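Local coordinates for tail fiber protein (Pseudomonas aeruginosa, PDB 6CL6) that forms the receptor-binding fiber of an R-type pyocin, a contractile injection system, and probably attaches the particle to its target cell, at residues P66-M77 and I89-Y100. Numbering follows the deposited sequence.
Sequences PVAGRYFYIQSM and IATSYNATSEMY
In the antiparallel hairpin of strands 72-79 and 85-92, Tyr73 and Thr91 form a hydrogen-bonded pair, as do Gln75 and Ile89, with Gln75 N meeting Ile89 O at 2.8 Å. The loop that carries the chain on to strand 99-104 shows how one arginine can pin such a connection. Arg70 bends at chi3 (65°) and thrusts its guanidinium among the loop's acceptors: NH2 donates to Asn94 O (2.9 Å) and to Thr96 OG1 (2.8 Å), while NH1 makes a salt bridge with Glu98 OE2 (3.1 Å). That carboxylate oxygen lies in the guanidinium plane yet is met from above its own plane, the two groups standing nearly perpendicular. Thr96 OG1 donates to it from the same face, and Tyr100 OH holds OE1, so Glu98 is fixed at both oxygens.

Within this five-stranded antiparallel sheet, at the Phe72-Ser92 pair, whose side chains diverge, the Phe72 ring lies between Pro66 CG, over its centre, and Ser92 CA on the ring's opposite face, a CH-pi contact of 3.9 Å to the ring centroid. Pro66 CB in turn lies over a face of Tyr100, 3.5 Å from Tyr100 CG. Tyr73, on the face it shares with Thr91, Gln75 and Ile89, meets the ring of Tyr93 in the loop obliquely (planes 56° apart), Tyr73 CE1 coming to the edge of Tyr93 at 3.5 Å from Tyr93 CD1. This side packs against the other two subunits of the trimer: Tyr93 OH bonds to Asn85 and Thr91 OG1 to Ser87, both of the second subunit, and Gln75 packs on Ile89 of the second subunit and Gln75 of the third.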
ATOM      1  N   PRO A  66      20.987 -55.951  23.602  1.00  8.63           N
ATOM      2  CA  PRO A  66      20.267 -54.764  23.103  1.00 12.22           C
ATOM      3  C   PRO A  66      20.785 -54.175  21.797  1.00 23.12           C
ATOM      4  O   PRO A  66      20.014 -53.556  21.052  1.00 15.34           O
ATOM      5  CB  PRO A  66      20.400 -53.764  24.257  1.00 15.93           C
ATOM      6  CG  PRO A  66      21.689 -54.186  24.957  1.00 11.99           C
ATOM      7  CD  PRO A  66      21.746 -55.681  24.823  1.00 17.71           C
ATOM      8  N   VAL A  67      22.069 -54.334  21.492  1.00 10.97           N
ATOM      9  CA  VAL A  67      22.642 -53.723  20.285  1.00 11.00           C
ATOM     10  C   VAL A  67      23.492 -54.751  19.545  1.00 17.96           C
ATOM     11  O   VAL A  67      24.598 -55.092  19.987  1.00 13.68           O
ATOM     12  CB  VAL A  67      23.456 -52.462  20.579  1.00 15.89           C
ATOM     13  CG1 VAL A  67      23.894 -51.839  19.255  1.00 17.31           C
ATOM     14  CG2 VAL A  67      22.692 -51.469  21.389  1.00 16.54           C
ATOM     15  N   ALA A  68      22.990 -55.220  18.400  1.00 17.68           N
ATOM     16  CA  ALA A  68      23.664 -56.278  17.670  1.00 30.85           C
ATOM     17  C   ALA A  68      25.092 -55.881  17.301  1.00 12.03           C
ATOM     18  O   ALA A  68      25.364 -54.751  16.858  1.00 12.16           O
ATOM     19  CB  ALA A  68      22.868 -56.621  16.410  1.00 26.75           C
ATOM     20  N   GLY A  69      26.003 -56.835  17.479  1.00  9.78           N
ATOM     21  CA  GLY A  69      27.410 -56.593  17.261  1.00 20.39           C
ATOM     22  C   GLY A  69      28.179 -56.021  18.422  1.00 23.61           C
ATOM     23  O   GLY A  69      29.398 -55.881  18.307  1.00 19.40           O
ATOM     24  N   ARG A  70      27.525 -55.693  19.547  1.00 11.26           N
ATOM     25  CA  ARG A  70      28.221 -55.048  20.664  1.00  9.99           C
ATOM     26  C   ARG A  70      28.120 -55.872  21.946  1.00 11.71           C
ATOM     27  O   ARG A  70      27.075 -56.498  22.219  1.00 14.62           O
ATOM     28  CB  ARG A  70      27.664 -53.659  20.933  1.00 14.85           C
ATOM     29  CG  ARG A  70      28.130 -52.662  19.858  1.00 18.39           C
ATOM     30  CD  ARG A  70      27.629 -51.282  20.166  1.00 20.27           C
ATOM     31  NE  ARG A  70      28.206 -50.738  21.390  1.00 16.64           N
ATOM     32  CZ  ARG A  70      27.784 -49.631  21.957  1.00 23.71           C
ATOM     33  NH1 ARG A  70      26.787 -48.952  21.406  1.00 27.45           N
ATOM     34  NH2 ARG A  70      28.362 -49.189  23.060  1.00 23.75           N
ATOM     35  N   TYR A  71      29.210 -55.863  22.706  1.00  8.26           N
ATOM     36  CA  TYR A  71      29.202 -56.453  24.026  1.00  8.66           C
ATOM     37  C   TYR A  71      28.446 -55.585  25.034  1.00 13.15           C
ATOM     38  O   TYR A  71      28.582 -54.362  25.057  1.00 11.13           O
ATOM     39  CB  TYR A  71      30.624 -56.669  24.529  1.00  8.10           C
ATOM     40  CG  TYR A  71      31.344 -57.816  23.839  1.00 14.47           C
ATOM     41  CD1 TYR A  71      31.217 -59.124  24.281  1.00 16.07           C
ATOM     42  CD2 TYR A  71      32.129 -57.580  22.715  1.00 19.42           C
ATOM     43  CE1 TYR A  71      31.837 -60.166  23.634  1.00 13.54           C
ATOM     44  CE2 TYR A  71      32.794 -58.639  22.065  1.00 11.43           C
ATOM     45  CZ  TYR A  71      32.639 -59.920  22.534  1.00 18.65           C
ATOM     46  OH  TYR A  71      33.261 -60.949  21.904  1.00 21.14           O
ATOM     47  N   PHE A  72      27.651 -56.234  25.877  1.00 12.32           N
ATOM     48  CA  PHE A  72      27.014 -55.592  27.015  1.00  9.04           C
ATOM     49  C   PHE A  72      27.149 -56.474  28.251  1.00  7.87           C
ATOM     50  O   PHE A  72      26.944 -57.706  28.178  1.00 10.15           O
ATOM     51  CB  PHE A  72      25.502 -55.311  26.754  1.00  9.05           C
ATOM     52  CG  PHE A  72      25.250 -54.089  25.926  1.00 12.10           C
ATOM     53  CD1 PHE A  72      25.598 -54.045  24.590  1.00 12.31           C
ATOM     54  CD2 PHE A  72      24.727 -52.933  26.529  1.00 12.83           C
ATOM     55  CE1 PHE A  72      25.385 -52.884  23.836  1.00 13.58           C
ATOM     56  CE2 PHE A  72      24.516 -51.777  25.781  1.00 18.78           C
ATOM     57  CZ  PHE A  72      24.842 -51.763  24.444  1.00 17.81           C
ATOM     58  N   TYR A  73      27.422 -55.828  29.393  1.00  8.98           N
ATOM     59  CA  TYR A  73      27.199 -56.458  30.689  1.00 11.35           C
ATOM     60  C   TYR A  73      25.709 -56.569  30.924  1.00 10.98           C
ATOM     61  O   TYR A  73      24.965 -55.598  30.710  1.00 11.12           O
ATOM     62  CB  TYR A  73      27.816 -55.639  31.817  1.00  7.20           C
ATOM     63  CG  TYR A  73      29.288 -55.398  31.722  1.00  9.05           C
ATOM     64  CD1 TYR A  73      29.790 -54.286  31.071  1.00  8.83           C
ATOM     65  CD2 TYR A  73      30.173 -56.252  32.356  1.00 11.57           C
ATOM     66  CE1 TYR A  73      31.168 -54.087  31.028  1.00  9.55           C
ATOM     67  CE2 TYR A  73      31.503 -56.043  32.337  1.00  7.02           C
ATOM     68  CZ  TYR A  73      31.999 -54.979  31.669  1.00  9.43           C
ATOM     69  OH  TYR A  73      33.379 -54.810  31.672  1.00 11.83           O
ATOM     70  N   ILE A  74      25.251 -57.747  31.328  1.00 10.15           N
ATOM     71  CA  ILE A  74      23.827 -57.986  31.511  1.00  7.70           C
ATOM     72  C   ILE A  74      23.634 -58.492  32.916  1.00 16.47           C
ATOM     73  O   ILE A  74      24.065 -59.605  33.241  1.00 13.05           O
ATOM     74  CB  ILE A  74      23.248 -58.967  30.471  1.00 11.37           C
ATOM     75  CG1 ILE A  74      23.436 -58.387  29.040  1.00 10.05           C
ATOM     76  CG2 ILE A  74      21.783 -59.202  30.768  1.00  8.35           C
ATOM     77  CD1 ILE A  74      22.678 -59.095  27.967  1.00 21.57           C
ATOM     78  N   GLN A  75      23.001 -57.669  33.746  1.00 10.87           N
ATOM     79  CA  GLN A  75      22.552 -58.097  35.069  1.00 11.77           C
ATOM     80  C   GLN A  75      21.201 -58.788  34.946  1.00 14.09           C
ATOM     81  O   GLN A  75      20.342 -58.353  34.179  1.00 16.50           O
ATOM     82  CB  GLN A  75      22.430 -56.921  36.037  1.00  9.38           C
ATOM     83  CG  GLN A  75      23.631 -56.058  36.210  1.00 15.58           C
ATOM     84  CD  GLN A  75      23.286 -54.808  36.998  1.00 24.06           C
ATOM     85  OE1 GLN A  75      22.927 -54.885  38.165  1.00 32.69           O
ATOM     86  NE2 GLN A  75      23.349 -53.654  36.337  1.00 20.28           N
ATOM     87  N   SER A  76      21.007 -59.845  35.726  1.00  8.62           N
ATOM     88  CA  SER A  76      19.723 -60.551  35.733  1.00  7.88           C
ATOM     89  C   SER A  76      19.224 -60.709  37.156  1.00  9.12           C
ATOM     90  O   SER A  76      20.003 -61.015  38.054  1.00  8.36           O
ATOM     91  CB  SER A  76      19.843 -61.928  35.101  1.00 13.91           C
ATOM     92  OG  SER A  76      20.151 -61.822  33.738  1.00 11.90           O
ATOM     93  N   MET A  77      17.925 -60.521  37.331  1.00 12.09           N
ATOM     94  CA  MET A  77      17.218 -60.748  38.580  1.00 14.30           C
ATOM     95  C   MET A  77      16.072 -61.701  38.268  1.00  7.81           C
ATOM     96  O   MET A  77      15.381 -61.529  37.263  1.00 13.82           O
ATOM     97  CB  MET A  77      16.701 -59.441  39.155  1.00 13.02           C
ATOM     98  CG  MET A  77      17.764 -58.472  39.585  1.00 15.54           C
ATOM     99  SD  MET A  77      17.159 -56.793  39.630  1.00 15.84           S
ATOM    100  CE  MET A  77      17.181 -56.371  37.907  1.00 17.16           C
ATOM    101  N   ILE A  89      19.087 -55.819  33.057  1.00 11.03           N
ATOM    102  CA  ILE A  89      19.657 -54.504  32.815  1.00  7.43           C
ATOM    103  C   ILE A  89      20.961 -54.688  32.058  1.00  9.90           C
ATOM    104  O   ILE A  89      21.857 -55.397  32.531  1.00 12.59           O
ATOM    105  CB  ILE A  89      19.931 -53.742  34.129  1.00 10.97           C
ATOM    106  CG1 ILE A  89      18.651 -53.546  34.914  1.00 14.98           C
ATOM    107  CG2 ILE A  89      20.652 -52.433  33.823  1.00 11.13           C
ATOM    108  CD1 ILE A  89      18.870 -53.162  36.328  1.00 11.05           C
ATOM    109  N   ALA A  90      21.083 -54.025  30.917  1.00 13.68           N
ATOM    110  CA  ALA A  90      22.255 -54.125  30.061  1.00 11.56           C
ATOM    111  C   ALA A  90      22.982 -52.790  30.054  1.00 13.19           C
ATOM    112  O   ALA A  90      22.353 -51.732  29.858  1.00 12.02           O
ATOM    113  CB  ALA A  90      21.859 -54.556  28.645  1.00 11.43           C
ATOM    114  N   THR A  91      24.294 -52.834  30.265  1.00  9.25           N
ATOM    115  CA  THR A  91      25.133 -51.651  30.195  1.00  7.59           C
ATOM    116  C   THR A  91      26.303 -51.941  29.265  1.00 20.61           C
ATOM    117  O   THR A  91      26.783 -53.071  29.186  1.00 10.02           O
ATOM    118  CB  THR A  91      25.625 -51.226  31.567  1.00 11.37           C
ATOM    119  OG1 THR A  91      26.224 -52.359  32.228  1.00  8.08           O
ATOM    120  CG2 THR A  91      24.441 -50.723  32.396  1.00 11.88           C
ATOM    121  N   SER A  92      26.743 -50.908  28.550  1.00 10.77           N
ATOM    122  CA  SER A  92      27.685 -51.090  27.463  1.00 10.57           C
ATOM    123  C   SER A  92      29.052 -51.480  27.982  1.00  9.61           C
ATOM    124  O   SER A  92      29.486 -51.066  29.057  1.00 12.36           O
ATOM    125  CB  SER A  92      27.778 -49.794  26.629  1.00 16.45           C
ATOM    126  OG  SER A  92      28.032 -48.673  27.487  1.00 12.82           O
ATOM    127  N   TYR A  93      29.772 -52.231  27.155  1.00 10.13           N
ATOM    128  CA  TYR A  93      31.144 -52.654  27.447  1.00  9.29           C
ATOM    129  C   TYR A  93      32.215 -51.695  26.925  1.00  9.18           C
ATOM    130  O   TYR A  93      33.345 -51.712  27.429  1.00 10.72           O
ATOM    131  CB  TYR A  93      31.363 -54.026  26.839  1.00  9.37           C
ATOM    132  CG  TYR A  93      32.702 -54.678  27.037  1.00 12.00           C
ATOM    133  CD1 TYR A  93      33.138 -55.077  28.291  1.00  9.53           C
ATOM    134  CD2 TYR A  93      33.515 -54.948  25.949  1.00 17.47           C
ATOM    135  CE1 TYR A  93      34.366 -55.691  28.456  1.00  7.38           C
ATOM    136  CE2 TYR A  93      34.755 -55.563  26.098  1.00 18.56           C
ATOM    137  CZ  TYR A  93      35.169 -55.930  27.347  1.00 14.70           C
ATOM    138  OH  TYR A  93      36.390 -56.546  27.476  1.00 14.27           O
ATOM    139  N   ASN A  94      31.908 -50.883  25.912  1.00 14.50           N
ATOM    140  CA  ASN A  94      32.905 -50.024  25.299  1.00 14.35           C
ATOM    141  C   ASN A  94      32.212 -49.017  24.385  1.00 12.17           C
ATOM    142  O   ASN A  94      31.006 -49.064  24.195  1.00 15.26           O
ATOM    143  CB  ASN A  94      33.901 -50.876  24.497  1.00 18.04           C
ATOM    144  CG  ASN A  94      33.271 -51.510  23.281  1.00 15.65           C
ATOM    145  OD1 ASN A  94      32.355 -52.310  23.376  1.00 20.13           O
ATOM    146  ND2 ASN A  94      33.770 -51.147  22.100  1.00 16.39           N
ATOM    147  N   ALA A  95      33.007 -48.080  23.857  1.00 11.67           N
ATOM    148  CA  ALA A  95      32.644 -47.192  22.763  1.00 10.78           C
ATOM    149  C   ALA A  95      31.714 -46.070  23.179  1.00 25.73           C
ATOM    150  O   ALA A  95      31.982 -44.902  22.852  1.00 13.50           O
ATOM    151  CB  ALA A  95      32.031 -47.977  21.601  1.00 17.48           C
ATOM    152  N   THR A  96      30.607 -46.411  23.850  1.00 11.55           N
ATOM    153  CA  THR A  96      29.665 -45.416  24.366  1.00 10.33           C
ATOM    154  C   THR A  96      29.194 -45.860  25.747  1.00 20.86           C
ATOM    155  O   THR A  96      29.441 -46.998  26.166  1.00 21.42           O
ATOM    156  CB  THR A  96      28.441 -45.259  23.454  1.00 19.07           C
ATOM    157  OG1 THR A  96      27.698 -46.477  23.471  1.00 17.51           O
ATOM    158  CG2 THR A  96      28.831 -44.965  22.009  1.00 22.89           C
ATOM    159  N   SER A  97      28.488 -44.966  26.446  1.00 10.15           N
ATOM    160  CA  SER A  97      27.912 -45.238  27.771  1.00  9.45           C
ATOM    161  C   SER A  97      26.402 -45.318  27.606  1.00 16.84           C
ATOM    162  O   SER A  97      25.725 -44.284  27.507  1.00 12.87           O
ATOM    163  CB  SER A  97      28.265 -44.123  28.780  1.00 10.07           C
ATOM    164  OG  SER A  97      29.672 -44.040  28.984  1.00 14.30           O
ATOM    165  N   GLU A  98      25.881 -46.549  27.545  1.00 13.92           N
ATOM    166  CA  GLU A  98      24.477 -46.803  27.279  1.00  8.27           C
ATOM    167  C   GLU A  98      23.910 -47.828  28.247  1.00 17.29           C
ATOM    168  O   GLU A  98      24.622 -48.714  28.717  1.00 13.69           O
ATOM    169  CB  GLU A  98      24.258 -47.337  25.864  1.00 11.48           C
ATOM    170  CG  GLU A  98      24.574 -46.343  24.800  1.00 13.04           C
ATOM    171  CD  GLU A  98      24.508 -46.908  23.397  1.00 18.22           C
ATOM    172  OE1 GLU A  98      23.666 -47.790  23.118  1.00 23.79           O
ATOM    173  OE2 GLU A  98      25.339 -46.475  22.578  1.00 23.86           O
ATOM    174  N   MET A  99      22.595 -47.726  28.481  1.00 19.24           N
ATOM    175  CA  MET A  99      21.860 -48.667  29.339  1.00 18.04           C
ATOM    176  C   MET A  99      20.516 -49.013  28.728  1.00 20.07           C
ATOM    177  O   MET A  99      19.831 -48.139  28.166  1.00 12.91           O
ATOM    178  CB  MET A  99      21.622 -48.064  30.733  1.00  8.83           C
ATOM    179  CG  MET A  99      20.835 -48.954  31.692  1.00 10.58           C
ATOM    180  SD  MET A  99      20.412 -48.150  33.271  1.00 12.01           S
ATOM    181  CE  MET A  99      22.037 -47.955  33.969  1.00 23.02           C
ATOM    182  N   TYR A 100      20.134 -50.286  28.877  1.00  7.46           N
ATOM    183  CA  TYR A 100      18.876 -50.841  28.415  1.00  9.33           C
ATOM    184  C   TYR A 100      18.275 -51.714  29.515  1.00 14.90           C
ATOM    185  O   TYR A 100      18.985 -52.207  30.394  1.00 11.84           O
ATOM    186  CB  TYR A 100      19.060 -51.693  27.137  1.00 11.08           C
ATOM    187  CG  TYR A 100      19.588 -50.888  25.987  1.00 15.30           C
ATOM    188  CD1 TYR A 100      20.947 -50.576  25.901  1.00 10.71           C
ATOM    189  CD2 TYR A 100      18.732 -50.439  24.961  1.00 13.49           C
ATOM    190  CE1 TYR A 100      21.446 -49.822  24.847  1.00 14.45           C
ATOM    191  CE2 TYR A 100      19.230 -49.694  23.901  1.00 16.81           C
ATOM    192  CZ  TYR A 100      20.593 -49.383  23.861  1.00 17.94           C
ATOM    193  OH  TYR A 100      21.100 -48.617  22.842  1.00 14.04           O
TER
HETATM  194  O   HOH W   1      29.666 -52.072  23.694  1.00  9.32           O
HETATM  195  O   HOH W   2      31.416 -54.236  21.645  1.00 14.41           O
HETATM  196  O   HOH W   3      33.947 -52.426  30.136  1.00 10.07           O
HETATM  197  O   HOH W   4      24.311 -53.881  33.615  1.00 15.33           O